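Local coordinates for protein (S)-ureidoglycine--glyoxylate transaminase (Bacillus subtilis, PDB 3ISL) that catalyses transfer of the amino group of (S)-ureidoglycine to glyoxylate, giving oxalurate and glycine in purine catabolism, with pyridoxal 5'-phosphate as cofactor, at residues P17-D23 and Q197-P203; I67-S71 and S204-P208. All coordinates share one frame; numbering follows the deposited sequence.

Contact 1: P17-D23 and Q197-P203; sequences PGPVEVD and QKCLSVP. With PLP (pyridoxal-5'-phosphate), chain C.
Ser-201 meets the N-terminal loop through its hydroxyl, donating a hydrogen bond to Glu-21 O, with OG 2.9 Å from that oxygen and nearly in line with the C=O bond. OG is also hydrogen-bonded to the backbone N of Tyr-369, so two partners grip this buried hydroxyl. Val-22 straddles the carbonyl of the same serine: CG1 lies 3.5 Å from Ser-201 O, while CG2 reaches Pro-203 CD at 4.0 Å, the two side chains crossing at about a right angle. Earlier in the loop, Gln-197 O takes a straight bond from Val-20 N (N to O 3.0 Å). Ser-201 closes a type I turn that begins at Lys-198, the cofactor lysine of this class-V aminotransferase, a fold-type I PLP enzyme; Lys-198 NZ is joined to PLP C4A at 1.3 Å, consistent with an internal aldimine. Its extended chain passes the N-terminal loop, CD lying 3.4 Å from Pro-17 O. In Gln-197, chi1 (73°) places CG between the backbone N and the carbonyl carbon, against Pro-19 CB, and the bend at chi2 (-90°) then turns the amide to the phosphate, NE2 donating to PLP O3P over 2.6 Å. Cutting this side chain back to an alanine is likely to leave O3P without its amide N-H and to open a gap beside the Pro-19 ring. Pro-19 follows a cis peptide and, like Gln-197, also packs on Thr-267 of the second subunit.

Contact 2: I67-S71 and S204-P208; sequences IDGTS and SGMAP. With PLP (pyridoxal-5'-phosphate), chain C.
Ile-67 and Ala-207 form a hydrogen-bonded antiparallel pair where strand 63-68, outermost in this chain's seven-stranded mixed sheet, runs beside strand 206-211 in the large domain of a fold-type I PLP enzyme. Ile-67 N reaches Ala-207 O at 2.9 Å from above the carbonyl plane, whereas the return bond from Ala-207 N lies in the plane of the Ile-67 carbonyl. Ile-67 CG1 stands between its backbone N and carbonyl carbon (chi1 70°), which brings it to 4.0 Å from Ala-207 CB. Met-206 and Asp-68 run side by side, pointing the same way; the methionine chain is extended beyond CG, setting CE 3.3 Å from Asp-68 OD2, and helix 270-286 also packs on it. Past the strand, Thr-70 is the N-cap of helix 71-82, whose N-terminus would favour the phosphate's charge. Thr-70 OG1 is hydrogen-bonded to PLP O2P, though the modelled distance is doubtfully short. Ser-71 holds PLP O3P twice: OG donates over 2.8 Å, and its backbone N adds a weak bond. Behind this helix start, the Ala-207 methyl carbon CB lies 3.4 Å from Thr-70 O and 3.6 Å from Ser-71 CA.

In the fold
Both contacts are buried, and their second segments follow one another directly, 197-203 leading into 204-208 and on to strand 206-211. Contact 1 is loop against loop and brings the N-terminal arm to the cofactor lysine; contact 2 is strand pairing that gives way to a helix start. Their chemistry differs accordingly: one backbone bond and one hydroxyl-to-carbonyl bond with proline and valine packing in the first, a reciprocal pair of backbone bonds in the second. They converge on PLP, where Gln-197 of contact 1 and Ser-71 of contact 2 share phosphate oxygen O3P. Both also touch the second subunit, whose Thr-267 hydrogen-bonds to the same PLP, so the site is completed at the dimer interface.

Contact 1: P17-D23 and Q197-P203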
ATOM      1  N   PRO A  17      -6.809   8.811  17.480  1.00 21.17           N
ATOM      2  CA  PRO A  17      -6.060   7.546  17.501  1.00 20.98           C
ATOM      3  C   PRO A  17      -5.479   7.061  16.156  1.00 21.46           C
ATOM      4  O   PRO A  17      -5.140   5.885  16.031  1.00 22.47           O
ATOM      5  CB  PRO A  17      -7.090   6.528  18.038  1.00 21.30           C
ATOM      6  CG  PRO A  17      -8.135   7.333  18.793  1.00 19.56           C
ATOM      7  CD  PRO A  17      -8.217   8.630  17.921  1.00 19.46           C
ATOM      8  N   GLY A  18      -5.326   7.957  15.175  1.00 22.33           N
ATOM      9  CA  GLY A  18      -4.676   7.651  13.918  1.00 22.22           C
ATOM     10  C   GLY A  18      -5.551   8.040  12.756  1.00 22.81           C
ATOM     11  O   GLY A  18      -6.770   7.992  12.861  1.00 23.10           O
ATOM     12  N   PRO A  19      -4.932   8.458  11.646  1.00 22.90           N
ATOM     13  CA  PRO A  19      -3.496   8.637  11.531  1.00 22.35           C
ATOM     14  C   PRO A  19      -3.021   9.931  12.242  1.00 22.18           C
ATOM     15  O   PRO A  19      -3.721  10.969  12.161  1.00 20.16           O
ATOM     16  CB  PRO A  19      -3.287   8.762  10.009  1.00 23.82           C
ATOM     17  CG  PRO A  19      -4.614   9.326   9.525  1.00 23.84           C
ATOM     18  CD  PRO A  19      -5.634   8.687  10.370  1.00 22.87           C
ATOM     19  N   VAL A  20      -1.844   9.856  12.892  1.00 18.98           N
ATOM     20  CA  VAL A  20      -1.311  10.967  13.627  1.00 19.74           C
ATOM     21  C   VAL A  20      -0.187  11.727  12.910  1.00 19.31           C
ATOM     22  O   VAL A  20       0.170  11.404  11.763  1.00 21.19           O
ATOM     23  CB  VAL A  20      -0.899  10.508  15.076  1.00 20.73           C
ATOM     24  CG1 VAL A  20      -2.121   9.835  15.761  1.00 20.39           C
ATOM     25  CG2 VAL A  20       0.304   9.524  15.021  1.00 17.59           C
ATOM     26  N   GLU A  21       0.378  12.726  13.551  1.00 20.83           N
ATOM     27  CA  GLU A  21       1.380  13.580  12.897  1.00 22.01           C
ATOM     28  C   GLU A  21       2.643  12.756  12.743  1.00 22.05           C
ATOM     29  O   GLU A  21       2.951  11.883  13.586  1.00 22.10           O
ATOM     30  CB  GLU A  21       1.711  14.774  13.780  1.00 20.69           C
ATOM     31  CG  GLU A  21       0.689  15.814  13.883  1.00 22.55           C
ATOM     32  CD  GLU A  21       0.927  16.697  15.066  1.00 24.57           C
ATOM     33  OE1 GLU A  21       2.110  16.908  15.481  1.00 22.59           O
ATOM     34  OE2 GLU A  21      -0.086  17.171  15.594  1.00 22.73           O
ATOM     35  N   VAL A  22       3.392  13.035  11.686  1.00 22.22           N
ATOM     36  CA  VAL A  22       4.664  12.372  11.383  1.00 20.75           C
ATOM     37  C   VAL A  22       5.846  13.197  11.870  1.00 21.91           C
ATOM     38  O   VAL A  22       5.892  14.451  11.600  1.00 20.81           O
ATOM     39  CB  VAL A  22       4.702  12.151   9.884  1.00 22.79           C
ATOM     40  CG1 VAL A  22       6.015  11.562   9.406  1.00 20.58           C
ATOM     41  CG2 VAL A  22       3.566  11.152   9.564  1.00 23.64           C
ATOM     42  N   ASP A  23       6.835  12.557  12.522  1.00 20.40           N
ATOM     43  CA  ASP A  23       8.050  13.326  12.880  1.00 24.23           C
ATOM     44  C   ASP A  23       8.614  14.023  11.617  1.00 25.19           C
ATOM     45  O   ASP A  23       8.686  13.395  10.551  1.00 25.97           O
ATOM     46  CB  ASP A  23       9.152  12.418  13.511  1.00 25.60           C
ATOM     47  CG  ASP A  23      10.315  13.234  14.158  1.00 27.13           C
ATOM     48  OD1 ASP A  23      11.033  13.970  13.451  1.00 28.65           O
ATOM     49  OD2 ASP A  23      10.529  13.182  15.386  1.00 24.94           O
ATOM     50  N   GLN A 197       0.869   4.359  11.074  1.00 20.54           N
ATOM     51  CA  GLN A 197       0.374   5.720  11.178  1.00 21.91           C
ATOM     52  C   GLN A 197      -0.105   6.046  12.590  1.00 23.21           C
ATOM     53  O   GLN A 197      -0.718   7.127  12.814  1.00 23.66           O
ATOM     54  CB  GLN A 197      -0.762   5.983  10.171  1.00 24.22           C
ATOM     55  CG  GLN A 197      -2.151   5.240  10.597  1.00 25.86           C
ATOM     56  CD  GLN A 197      -2.286   3.808  10.033  1.00 27.85           C
ATOM     57  OE1 GLN A 197      -1.303   3.220   9.579  1.00 25.74           O
ATOM     58  NE2 GLN A 197      -3.506   3.266  10.043  1.00 25.35           N
ATOM     59  N   LYS A 198       0.132   5.106  13.510  1.00 22.28           N
ATOM     60  CA  LYS A 198      -0.226   5.213  14.930  1.00 21.93           C
ATOM     61  C   LYS A 198       1.001   5.509  15.788  1.00 21.74           C
ATOM     62  O   LYS A 198       1.661   6.477  15.514  1.00 21.29           O
ATOM     63  CB  LYS A 198      -1.080   4.032  15.383  1.00 21.69           C
ATOM     64  CG  LYS A 198      -2.503   4.129  14.623  1.00 23.84           C
ATOM     65  CD  LYS A 198      -3.569   3.051  14.983  1.00 26.80           C
ATOM     66  CE  LYS A 198      -4.625   3.046  13.887  1.00 27.95           C
ATOM     67  NZ  LYS A 198      -5.937   2.499  14.184  1.00 40.07           N
ATOM     68  N   CYS A 199       1.323   4.725  16.804  1.00 19.79           N
ATOM     69  CA  CYS A 199       2.448   5.105  17.612  1.00 21.39           C
ATOM     70  C   CYS A 199       3.816   5.265  16.920  1.00 23.09           C
ATOM     71  O   CYS A 199       4.746   5.846  17.526  1.00 23.17           O
ATOM     72  CB  CYS A 199       2.538   4.138  18.788  1.00 20.12           C
ATOM     73  SG  CYS A 199       1.046   4.254  19.735  1.00 23.33           S
ATOM     74  N   LEU A 200       3.965   4.668  15.735  1.00 20.65           N
ATOM     75  CA  LEU A 200       5.165   4.798  14.894  1.00 22.65           C
ATOM     76  C   LEU A 200       5.293   6.146  14.128  1.00 22.34           C
ATOM     77  O   LEU A 200       6.378   6.542  13.719  1.00 22.61           O
ATOM     78  CB  LEU A 200       5.284   3.584  13.889  1.00 21.49           C
ATOM     79  CG  LEU A 200       5.402   2.197  14.614  1.00 21.27           C
ATOM     80  CD1 LEU A 200       5.690   1.186  13.495  1.00 22.22           C
ATOM     81  CD2 LEU A 200       6.534   2.159  15.719  1.00 20.61           C
ATOM     82  N   SER A 201       4.183   6.859  13.969  1.00 23.48           N
ATOM     83  CA  SER A 201       4.196   8.168  13.291  1.00 22.30           C
ATOM     84  C   SER A 201       4.905   8.064  11.936  1.00 21.36           C
ATOM     85  O   SER A 201       5.762   8.891  11.579  1.00 19.00           O
ATOM     86  CB  SER A 201       4.870   9.237  14.189  1.00 22.12           C
ATOM     87  OG  SER A 201       3.920   9.618  15.157  1.00 24.77           O
ATOM     88  N   VAL A 202       4.546   7.021  11.207  1.00 22.53           N
ATOM     89  CA  VAL A 202       4.943   6.868   9.805  1.00 24.74           C
ATOM     90  C   VAL A 202       3.735   6.954   8.898  1.00 25.71           C
ATOM     91  O   VAL A 202       2.720   6.447   9.254  1.00 27.92           O
ATOM     92  CB  VAL A 202       5.768   5.563   9.646  1.00 24.69           C
ATOM     93  CG1 VAL A 202       5.957   5.134   8.181  1.00 21.31           C
ATOM     94  CG2 VAL A 202       7.087   5.754  10.386  1.00 21.79           C
ATOM     95  N   PRO A 203       3.833   7.634   7.721  1.00 26.44           N
ATOM     96  CA  PRO A 203       2.611   7.721   6.875  1.00 27.04           C
ATOM     97  C   PRO A 203       1.939   6.363   6.733  1.00 27.83           C
ATOM     98  O   PRO A 203       2.644   5.353   6.568  1.00 27.68           O
ATOM     99  CB  PRO A 203       3.150   8.192   5.519  1.00 25.86           C
ATOM    100  CG  PRO A 203       4.277   9.054   5.945  1.00 28.65           C
ATOM    101  CD  PRO A 203       4.967   8.301   7.096  1.00 24.44           C
TER
HETATM  102  N1  PLP C 419      -6.481  -2.591  13.819  1.00 48.01           N
HETATM  103  C2  PLP C 419      -6.545  -1.682  14.975  1.00 54.08           C
HETATM  104  C2A PLP C 419      -6.505  -2.086  16.325  1.00 53.92           C
HETATM  105  C3  PLP C 419      -6.667  -0.295  14.818  1.00 55.09           C
HETATM  106  O3  PLP C 419      -6.718   0.553  15.895  1.00 59.85           O
HETATM  107  C4  PLP C 419      -6.708   0.302  13.578  1.00 54.47           C
HETATM  108  C4A PLP C 419      -6.823   1.873  13.472  1.00 50.93           C
HETATM  109  C5  PLP C 419      -6.638  -0.516  12.457  1.00 55.92           C
HETATM  110  C6  PLP C 419      -6.540  -1.941  12.539  1.00 57.10           C
HETATM  111  C5A PLP C 419      -6.744   0.171  11.136  1.00 55.45           C
HETATM  112  O4P PLP C 419      -5.699  -0.157  10.347  1.00 57.94           O
HETATM  113  P   PLP C 419      -5.739   0.619   8.970  1.00 55.59           P
HETATM  114  O1P PLP C 419      -6.802   1.712   8.950  1.00 48.93           O
HETATM  115  O2P PLP C 419      -5.935  -0.657   7.922  1.00 47.17           O
HETATM  116  O3P PLP C 419      -4.207   1.233   8.657  1.00 53.58           O
HETATM  117  O   HOH W   1       0.228   9.045  10.080  1.00 25.63           O

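Contact 2: I67-S71 and S204-P208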
ATOM      1  N   ILE A  67       4.561  -5.479   4.850  1.00 32.24           N
ATOM      2  CA  ILE A  67       3.866  -5.752   3.606  1.00 35.40           C
ATOM      3  C   ILE A  67       3.255  -4.407   3.149  1.00 34.41           C
ATOM      4  O   ILE A  67       3.033  -3.475   3.962  1.00 34.22           O
ATOM      5  CB  ILE A  67       2.771  -6.921   3.710  1.00 36.23           C
ATOM      6  CG1 ILE A  67       1.593  -6.478   4.521  1.00 39.04           C
ATOM      7  CG2 ILE A  67       3.271  -8.282   4.246  1.00 36.81           C
ATOM      8  CD1 ILE A  67       0.374  -6.200   3.581  1.00 40.24           C
ATOM      9  N   ASP A  68       2.943  -4.312   1.863  1.00 35.06           N
ATOM     10  CA  ASP A  68       2.638  -3.016   1.290  1.00 34.43           C
ATOM     11  C   ASP A  68       1.132  -3.006   1.324  1.00 34.85           C
ATOM     12  O   ASP A  68       0.482  -3.762   0.614  1.00 37.63           O
ATOM     13  CB  ASP A  68       3.207  -2.939  -0.140  1.00 34.68           C
ATOM     14  CG  ASP A  68       4.727  -2.841  -0.174  1.00 36.34           C
ATOM     15  OD1 ASP A  68       5.313  -2.828  -1.285  1.00 29.91           O
ATOM     16  OD2 ASP A  68       5.333  -2.825   0.937  1.00 41.73           O
ATOM     17  N   GLY A  69       0.538  -2.216   2.190  1.00 33.26           N
ATOM     18  CA  GLY A  69      -0.910  -2.264   2.307  1.00 30.96           C
ATOM     19  C   GLY A  69      -1.099  -1.562   3.599  1.00 29.50           C
ATOM     20  O   GLY A  69      -0.128  -1.420   4.370  1.00 28.80           O
ATOM     21  N   THR A  70      -2.314  -1.110   3.860  1.00 29.01           N
ATOM     22  CA  THR A  70      -2.587  -0.625   5.199  1.00 29.41           C
ATOM     23  C   THR A  70      -2.451  -1.776   6.232  1.00 28.69           C
ATOM     24  O   THR A  70      -2.195  -2.975   5.871  1.00 26.47           O
ATOM     25  CB  THR A  70      -3.922   0.259   5.283  1.00 31.61           C
ATOM     26  OG1 THR A  70      -5.068  -0.527   5.658  1.00 32.31           O
ATOM     27  CG2 THR A  70      -4.185   0.958   3.956  1.00 31.31           C
ATOM     28  N   SER A  71      -2.570  -1.407   7.508  1.00 26.02           N
ATOM     29  CA  SER A  71      -2.383  -2.355   8.577  1.00 26.54           C
ATOM     30  C   SER A  71      -3.237  -3.604   8.375  1.00 25.33           C
ATOM     31  O   SER A  71      -2.802  -4.724   8.617  1.00 22.51           O
ATOM     32  CB  SER A  71      -2.786  -1.693   9.859  1.00 26.46           C
ATOM     33  OG  SER A  71      -2.250  -0.403   9.893  1.00 31.76           O
ATOM     34  N   SER A 204       0.592   6.354   6.777  1.00 30.33           N
ATOM     35  CA  SER A 204      -0.182   5.101   6.736  1.00 33.13           C
ATOM     36  C   SER A 204       0.054   4.504   5.380  1.00 32.72           C
ATOM     37  O   SER A 204       0.445   5.233   4.466  1.00 32.87           O
ATOM     38  CB  SER A 204      -1.652   5.389   6.937  1.00 32.83           C
ATOM     39  OG  SER A 204      -1.827   6.694   6.416  1.00 39.77           O
ATOM     40  N   GLY A 205      -0.220   3.217   5.249  1.00 33.00           N
ATOM     41  CA  GLY A 205       0.065   2.517   4.003  1.00 34.92           C
ATOM     42  C   GLY A 205       1.212   1.516   4.015  1.00 35.20           C
ATOM     43  O   GLY A 205       1.680   1.074   2.950  1.00 34.26           O
ATOM     44  N   MET A 206       1.638   1.088   5.220  1.00 36.43           N
ATOM     45  CA  MET A 206       2.432  -0.149   5.280  1.00 36.82           C
ATOM     46  C   MET A 206       2.143  -0.829   6.570  1.00 37.14           C
ATOM     47  O   MET A 206       1.657  -0.160   7.508  1.00 37.32           O
ATOM     48  CB  MET A 206       3.937   0.095   5.084  1.00 38.92           C
ATOM     49  CG  MET A 206       4.543  -0.382   3.713  1.00 33.58           C
ATOM     50  SD  MET A 206       6.255  -0.010   4.028  1.00 43.37           S
ATOM     51  CE  MET A 206       7.225  -0.810   2.753  1.00 30.70           C
ATOM     52  N   ALA A 207       2.373  -2.158   6.595  1.00 35.65           N
ATOM     53  CA  ALA A 207       2.025  -2.972   7.724  1.00 34.10           C
ATOM     54  C   ALA A 207       3.209  -3.909   8.080  1.00 32.70           C
ATOM     55  O   ALA A 207       3.414  -4.919   7.440  1.00 35.22           O
ATOM     56  CB  ALA A 207       0.770  -3.775   7.412  1.00 34.56           C
ATOM     57  N   PRO A 208       4.005  -3.547   9.074  1.00 30.12           N
ATOM     58  CA  PRO A 208       5.104  -4.410   9.580  1.00 28.82           C
ATOM     59  C   PRO A 208       4.532  -5.662  10.246  1.00 26.22           C
ATOM     60  O   PRO A 208       3.614  -5.562  11.078  1.00 25.71           O
ATOM     61  CB  PRO A 208       5.788  -3.561  10.675  1.00 27.78           C
ATOM     62  CG  PRO A 208       5.255  -2.196  10.543  1.00 29.52           C
ATOM     63  CD  PRO A 208       3.917  -2.267   9.784  1.00 30.06           C
TER
HETATM   64  N1  PLP C 419      -6.481  -2.591  13.819  1.00 48.01           N
HETATM   65  C2  PLP C 419      -6.545  -1.682  14.975  1.00 54.08           C
HETATM   66  C2A PLP C 419      -6.505  -2.086  16.325  1.00 53.92           C
HETATM   67  C3  PLP C 419      -6.667  -0.295  14.818  1.00 55.09           C
HETATM   68  O3  PLP C 419      -6.718   0.553  15.895  1.00 59.85           O
HETATM   69  C4  PLP C 419      -6.708   0.302  13.578  1.00 54.47           C
HETATM   70  C4A PLP C 419      -6.823   1.873  13.472  1.00 50.93           C
HETATM   71  C5  PLP C 419      -6.638  -0.516  12.457  1.00 55.92           C
HETATM   72  C6  PLP C 419      -6.540  -1.941  12.539  1.00 57.10           C
HETATM   73  C5A PLP C 419      -6.744   0.171  11.136  1.00 55.45           C
HETATM   74  O4P PLP C 419      -5.699  -0.157  10.347  1.00 57.94           O
HETATM   75  P   PLP C 419      -5.739   0.619   8.970  1.00 55.59           P
HETATM   76  O1P PLP C 419      -6.802   1.712   8.950  1.00 48.93           O
HETATM   77  O2P PLP C 419      -5.935  -0.657   7.922  1.00 47.17           O
HETATM   78  O3P PLP C 419      -4.207   1.233   8.657  1.00 53.58           O